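PDB 5XUW: lysozyme C, which hydrolyses the beta-1,4 linkages between N-acetylmuramic acid and N-acetylglucosamine in bacterial cell-wall peptidoglycan and carries one bound calcium ion. Local coordinates for residues L59-W64 with N68-S73. Residues are numbered along the deposited sequence; the frame is centred on the assembly and turned at random.
Sequences LNSKWW and NKRSSS
Ser72 presses its CB to 3.2 Å from Ser61 O, and this is where the two segments pack tightly. One residue on, the backbone closes the loop: Ser73 N donates to Lys62 O at 2.9 Å, while Ser72 CA brings a CA-H...O contact to the same oxygen. The turn that offers Lys62 O is itself held by Asn60. Its OD1 accepts from Lys62 N (3.1 Å), in the carbonyl plane on a lone pair, which makes an Asx turn. The same OD1 takes Trp63 N (2.8 Å) nearly in line with the side-chain C=O, completing an Asx motif. On this inner side Ser61 OG is hydrogen-bonded to Tyr52 N, just before strand 53-54, and Ser72 OG to Cys65 O and Asn74 N.

The outer side is looser. Arg70 lays its CD 3.5 Å from Ser61 OG. The bend at chi3 (-69°) helps bring its guanidinium edge-on to Ser61 O, while the extended Lys62 chain runs over one face, CG 3.6 Å from Arg70 NH2. Trp63 meets Ser73 OG at its ring edge, at CD1. Lys62 NZ stays 4.9 Å from Arg70 NH2, so the two residues meet through aliphatic carbon against a flat cation; a single backbone hydrogen bond, with no salt bridge between the two segments, ties the long loop of the lysozyme beta-domain to the turn that follows strand 59-60.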
loop_
_atom_site.group_PDB
_atom_site.type_symbol
_atom_site.label_atom_id
_atom_site.label_comp_id
_atom_site.label_asym_id
_atom_site.label_seq_id
_atom_site.Cartn_x
_atom_site.Cartn_y
_atom_site.Cartn_z
ATOM N N LEU A 59 2.355 -0.031 -5.700
ATOM C CA LEU A 59 1.407 0.564 -6.632
ATOM C C LEU A 59 1.927 0.421 -8.053
ATOM O O LEU A 59 3.093 0.724 -8.331
ATOM C CB LEU A 59 1.161 2.021 -6.268
ATOM C CG LEU A 59 0.627 2.236 -4.854
ATOM C CD1 LEU A 59 0.779 3.684 -4.425
ATOM C CD2 LEU A 59 -0.820 1.767 -4.744
ATOM N N ASN A 60 1.078 -0.098 -8.942
ATOM C CA ASN A 60 1.509 -0.496 -10.274
ATOM C C ASN A 60 1.533 0.631 -11.310
ATOM O O ASN A 60 0.752 1.577 -11.245
ATOM C CB ASN A 60 0.712 -1.716 -10.793
ATOM C CG ASN A 60 -0.703 -1.384 -11.201
ATOM O OD1 ASN A 60 -0.933 -0.582 -12.107
ATOM N ND2 ASN A 60 -1.669 -2.022 -10.550
ATOM N N SER A 61 2.432 0.455 -12.270
ATOM C CA SER A 61 2.756 1.394 -13.341
ATOM C C SER A 61 1.781 1.355 -14.527
ATOM O O SER A 61 2.029 2.022 -15.531
ATOM C CB SER A 61 4.140 1.014 -13.876
ATOM O OG SER A 61 4.105 -0.343 -14.355
ATOM N N LYS A 62 0.724 0.542 -14.446
ATOM C CA LYS A 62 -0.250 0.400 -15.530
ATOM C C LYS A 62 -1.526 1.186 -15.258
ATOM O O LYS A 62 -2.094 1.760 -16.178
ATOM C CB LYS A 62 -0.584 -1.078 -15.753
ATOM C CG LYS A 62 -1.686 -1.324 -16.776
ATOM C CD LYS A 62 -1.755 -2.790 -17.158
ATOM C CE LYS A 62 -2.871 -3.054 -18.153
ATOM N NZ LYS A 62 -2.867 -4.475 -18.596
ATOM N N TRP A 63 -1.993 1.179 -14.013
ATOM C CA TRP A 63 -3.232 1.861 -13.651
ATOM C C TRP A 63 -3.075 3.078 -12.763
ATOM O O TRP A 63 -3.910 3.977 -12.831
ATOM C CB TRP A 63 -4.201 0.874 -12.985
ATOM C CG TRP A 63 -4.852 -0.101 -13.951
ATOM C CD1 TRP A 63 -5.114 0.099 -15.282
ATOM C CD2 TRP A 63 -5.344 -1.406 -13.641
ATOM N NE1 TRP A 63 -5.718 -1.009 -15.817
ATOM C CE2 TRP A 63 -5.877 -1.947 -14.833
ATOM C CE3 TRP A 63 -5.384 -2.175 -12.471
ATOM C CZ2 TRP A 63 -6.446 -3.224 -14.892
ATOM C CZ3 TRP A 63 -5.949 -3.452 -12.525
ATOM C CH2 TRP A 63 -6.472 -3.963 -13.733
ATOM N N TRP A 64 -2.025 3.120 -11.940
ATOM C CA TRP A 64 -1.992 4.043 -10.815
ATOM C C TRP A 64 -0.966 5.154 -10.936
ATOM O O TRP A 64 -1.294 6.303 -10.689
ATOM C CB TRP A 64 -1.809 3.257 -9.512
ATOM C CG TRP A 64 -2.867 2.215 -9.361
ATOM C CD1 TRP A 64 -2.690 0.863 -9.343
ATOM C CD2 TRP A 64 -4.272 2.437 -9.264
ATOM N NE1 TRP A 64 -3.896 0.225 -9.219
ATOM C CE2 TRP A 64 -4.890 1.167 -9.173
ATOM C CE3 TRP A 64 -5.075 3.582 -9.234
ATOM C CZ2 TRP A 64 -6.274 1.014 -9.055
ATOM C CZ3 TRP A 64 -6.456 3.432 -9.120
ATOM C CH2 TRP A 64 -7.040 2.152 -9.029
ATOM N N ASN A 68 8.079 6.357 -17.489
ATOM C CA ASN A 68 8.066 6.550 -18.944
ATOM C C ASN A 68 8.655 5.345 -19.702
ATOM O O ASN A 68 9.310 5.513 -20.733
ATOM C CB ASN A 68 8.739 7.885 -19.296
ATOM C CG ASN A 68 8.027 9.081 -18.667
ATOM O OD1 ASN A 68 8.603 9.802 -17.853
ATOM N ND2 ASN A 68 6.765 9.285 -19.031
ATOM N N LYS A 69 8.394 4.137 -19.185
ATOM C CA LYS A 69 8.754 2.872 -19.848
ATOM C C LYS A 69 7.546 1.988 -20.230
ATOM O O LYS A 69 7.728 0.932 -20.842
ATOM C CB LYS A 69 9.729 2.071 -18.973
ATOM C CG LYS A 69 9.104 1.422 -17.749
ATOM N N ARG A 70 6.333 2.390 -19.847
ATOM C CA ARG A 70 5.112 1.785 -20.384
ATOM C C ARG A 70 3.937 2.751 -20.287
ATOM O O ARG A 70 3.997 3.747 -19.561
ATOM C CB ARG A 70 4.776 0.454 -19.684
ATOM C CG ARG A 70 4.418 0.547 -18.200
ATOM C CD ARG A 70 3.501 -0.588 -17.750
ATOM N NE ARG A 70 2.157 -0.473 -18.330
ATOM C CZ ARG A 70 1.633 -1.250 -19.288
ATOM N NH1 ARG A 70 2.309 -2.265 -19.835
ATOM N NH2 ARG A 70 0.395 -1.003 -19.716
ATOM N N SER A 71 2.876 2.442 -21.024
ATOM C CA SER A 71 1.639 3.215 -20.977
ATOM C C SER A 71 0.928 3.016 -19.644
ATOM O O SER A 71 0.947 1.910 -19.088
ATOM C CB SER A 71 0.708 2.799 -22.113
ATOM O OG SER A 71 1.326 3.025 -23.365
ATOM N N SER A 72 0.299 4.079 -19.152
ATOM C CA SER A 72 -0.405 4.058 -17.872
ATOM C C SER A 72 -1.655 4.918 -17.886
ATOM O O SER A 72 -1.650 6.012 -18.443
ATOM C CB SER A 72 0.512 4.568 -16.755
ATOM O OG SER A 72 -0.143 4.487 -15.492
ATOM N N SER A 73 -2.713 4.435 -17.239
ATOM C CA SER A 73 -3.875 5.268 -16.935
ATOM C C SER A 73 -3.530 6.362 -15.940
ATOM O O SER A 73 -4.183 7.398 -15.917
ATOM C CB SER A 73 -5.013 4.431 -16.365
ATOM O OG SER A 73 -5.420 3.463 -17.303
#